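PDB 6HU8: transcriptional regulator ComR from Streptococcus vestibularis F0396, which regulates competence in response to a signalling peptide of the ComRS system and probably binds DNA through its helix-turn-helix domain. Local coordinates for residues I196-A201 with I237-F242. Numbering follows the deposited sequence.
Sequences IPTDDA and IEKSQF
Ser240 OG makes two hydrogen bonds: it donates to Asp200 OD1 at 3.0 Å and is also bonded to Asn203 ND2. The site belongs to the all-helical tetratricopeptide-type domain, where the start of helix 200-219 meets the end of helix 226-240, and the CA atoms of Asp200 and Ser240 come closest across the segments, at 6.2 Å. OG meets OD1 on the anti side, 31° out of the carboxylate plane. Asn203 ND2 also bonds Pro197 O, which ties the turn before helix 200-219 to the same amide. At the other end of the contact, Lys239 NZ reaches Ile196 O at 2.8 Å, with a C=O...N angle of 144°. With bends at chi2 and chi4, the lysine chain crosses to Ile196 and ends with NZ at its carbonyl. Lys239 CG passes Ile196 CG2 at 3.7 Å, the two side chains running in opposite directions, while the Thr198 side chain crosses the lysine at about a right angle, OG1 lying 4.0 Å from CE. Gln241, with positive phi, ends the helix before Phe242. One face of the Phe242 ring carries Ser240 CB, 3.4 Å above the plane and displaced from the ring centre; at the ring edge, CZ lies 4.0 Å from Asp200 O.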
loop_
_atom_site.group_PDB
_atom_site.type_symbol
_atom_site.label_atom_id
_atom_site.label_comp_id
_atom_site.label_asym_id
_atom_site.label_seq_id
_atom_site.Cartn_x
_atom_site.Cartn_y
_atom_site.Cartn_z
ATOM N N ILE A 196 1.043 -15.793 1.034
ATOM C CA ILE A 196 2.206 -15.306 0.315
ATOM C C ILE A 196 2.260 -16.007 -1.047
ATOM O O ILE A 196 2.546 -17.196 -1.123
ATOM C CB ILE A 196 3.510 -15.545 1.111
ATOM C CG1 ILE A 196 3.370 -15.001 2.537
ATOM C CG2 ILE A 196 4.695 -14.912 0.396
ATOM C CD1 ILE A 196 4.609 -15.206 3.405
ATOM N N PRO A 197 1.964 -15.267 -2.129
ATOM C CA PRO A 197 1.861 -15.830 -3.478
ATOM C C PRO A 197 3.164 -15.781 -4.263
ATOM O O PRO A 197 4.145 -15.209 -3.785
ATOM C CB PRO A 197 0.825 -14.921 -4.138
ATOM C CG PRO A 197 1.135 -13.570 -3.538
ATOM C CD PRO A 197 1.584 -13.841 -2.108
ATOM N N THR A 198 3.157 -16.368 -5.457
ATOM C CA THR A 198 4.232 -16.190 -6.432
ATOM C C THR A 198 3.919 -14.947 -7.262
ATOM O O THR A 198 3.245 -15.012 -8.301
ATOM C CB THR A 198 4.404 -17.436 -7.344
ATOM O OG1 THR A 198 5.045 -18.479 -6.598
ATOM C CG2 THR A 198 5.278 -17.125 -8.556
ATOM N N ASP A 199 4.394 -13.810 -6.766
ATOM C CA ASP A 199 4.084 -12.501 -7.324
ATOM C C ASP A 199 4.932 -11.491 -6.585
ATOM O O ASP A 199 4.592 -11.065 -5.467
ATOM C CB ASP A 199 2.595 -12.182 -7.189
ATOM C CG ASP A 199 2.224 -10.796 -7.711
ATOM O OD1 ASP A 199 3.072 -10.102 -8.307
ATOM O OD2 ASP A 199 1.054 -10.410 -7.540
ATOM N N ASP A 200 6.051 -11.132 -7.207
ATOM C CA ASP A 200 7.031 -10.246 -6.585
ATOM C C ASP A 200 6.453 -8.858 -6.289
ATOM O O ASP A 200 6.718 -8.303 -5.231
ATOM C CB ASP A 200 8.270 -10.117 -7.470
ATOM C CG ASP A 200 9.106 -11.397 -7.503
ATOM O OD1 ASP A 200 8.822 -12.346 -6.736
ATOM O OD2 ASP A 200 10.069 -11.435 -8.292
ATOM N N ALA A 201 5.676 -8.306 -7.221
ATOM C CA ALA A 201 5.057 -7.000 -7.009
ATOM C C ALA A 201 4.233 -7.006 -5.729
ATOM O O ALA A 201 4.346 -6.095 -4.894
ATOM C CB ALA A 201 4.190 -6.619 -8.193
ATOM N N ILE A 237 10.631 -12.943 2.063
ATOM C CA ILE A 237 11.961 -12.968 1.452
ATOM C C ILE A 237 12.264 -14.356 0.881
ATOM O O ILE A 237 12.766 -14.482 -0.237
ATOM C CB ILE A 237 13.058 -12.570 2.464
ATOM C CG1 ILE A 237 13.021 -11.055 2.718
ATOM C CG2 ILE A 237 14.449 -13.007 1.962
ATOM C CD1 ILE A 237 13.843 -10.603 3.917
ATOM N N GLU A 238 11.920 -15.389 1.640
ATOM C CA GLU A 238 12.118 -16.764 1.197
ATOM C C GLU A 238 11.338 -17.089 -0.075
ATOM O O GLU A 238 11.870 -17.744 -0.983
ATOM C CB GLU A 238 11.717 -17.742 2.300
ATOM C CG GLU A 238 12.001 -19.195 1.945
ATOM C CD GLU A 238 13.469 -19.438 1.649
ATOM O OE1 GLU A 238 14.315 -19.102 2.510
ATOM O OE2 GLU A 238 13.780 -19.954 0.554
ATOM N N LYS A 239 10.089 -16.628 -0.143
ATOM C CA LYS A 239 9.214 -16.956 -1.258
ATOM C C LYS A 239 9.732 -16.338 -2.548
ATOM O O LYS A 239 9.769 -16.988 -3.597
ATOM C CB LYS A 239 7.784 -16.487 -0.981
ATOM C CG LYS A 239 6.718 -17.569 -1.168
ATOM C CD LYS A 239 6.604 -18.010 -2.611
ATOM C CE LYS A 239 5.718 -19.247 -2.747
ATOM N NZ LYS A 239 4.345 -18.990 -2.220
ATOM N N SER A 240 10.170 -15.087 -2.465
ATOM C CA SER A 240 10.569 -14.362 -3.659
ATOM C C SER A 240 12.063 -14.203 -3.807
ATOM O O SER A 240 12.521 -13.529 -4.736
ATOM C CB SER A 240 9.912 -12.987 -3.678
ATOM O OG SER A 240 8.521 -13.113 -3.876
ATOM N N GLN A 241 12.820 -14.819 -2.902
ATOM C CA GLN A 241 14.279 -14.764 -2.928
ATOM C C GLN A 241 14.822 -13.331 -2.888
ATOM O O GLN A 241 15.770 -13.008 -3.601
ATOM C CB GLN A 241 14.817 -15.502 -4.167
ATOM C CG GLN A 241 14.721 -17.021 -4.055
ATOM C CD GLN A 241 15.401 -17.550 -2.799
ATOM O OE1 GLN A 241 16.627 -17.520 -2.680
ATOM N NE2 GLN A 241 14.602 -18.021 -1.845
ATOM N N PHE A 242 14.228 -12.477 -2.053
ATOM C CA PHE A 242 14.711 -11.105 -1.897
ATOM C C PHE A 242 15.950 -11.019 -0.995
ATOM O O PHE A 242 15.839 -10.577 0.153
ATOM C CB PHE A 242 13.630 -10.208 -1.286
ATOM C CG PHE A 242 12.418 -10.018 -2.137
ATOM C CD1 PHE A 242 12.522 -9.881 -3.513
ATOM C CD2 PHE A 242 11.159 -9.942 -1.551
ATOM C CE1 PHE A 242 11.391 -9.688 -4.286
ATOM C CE2 PHE A 242 10.022 -9.751 -2.326
ATOM C CZ PHE A 242 10.143 -9.624 -3.692
#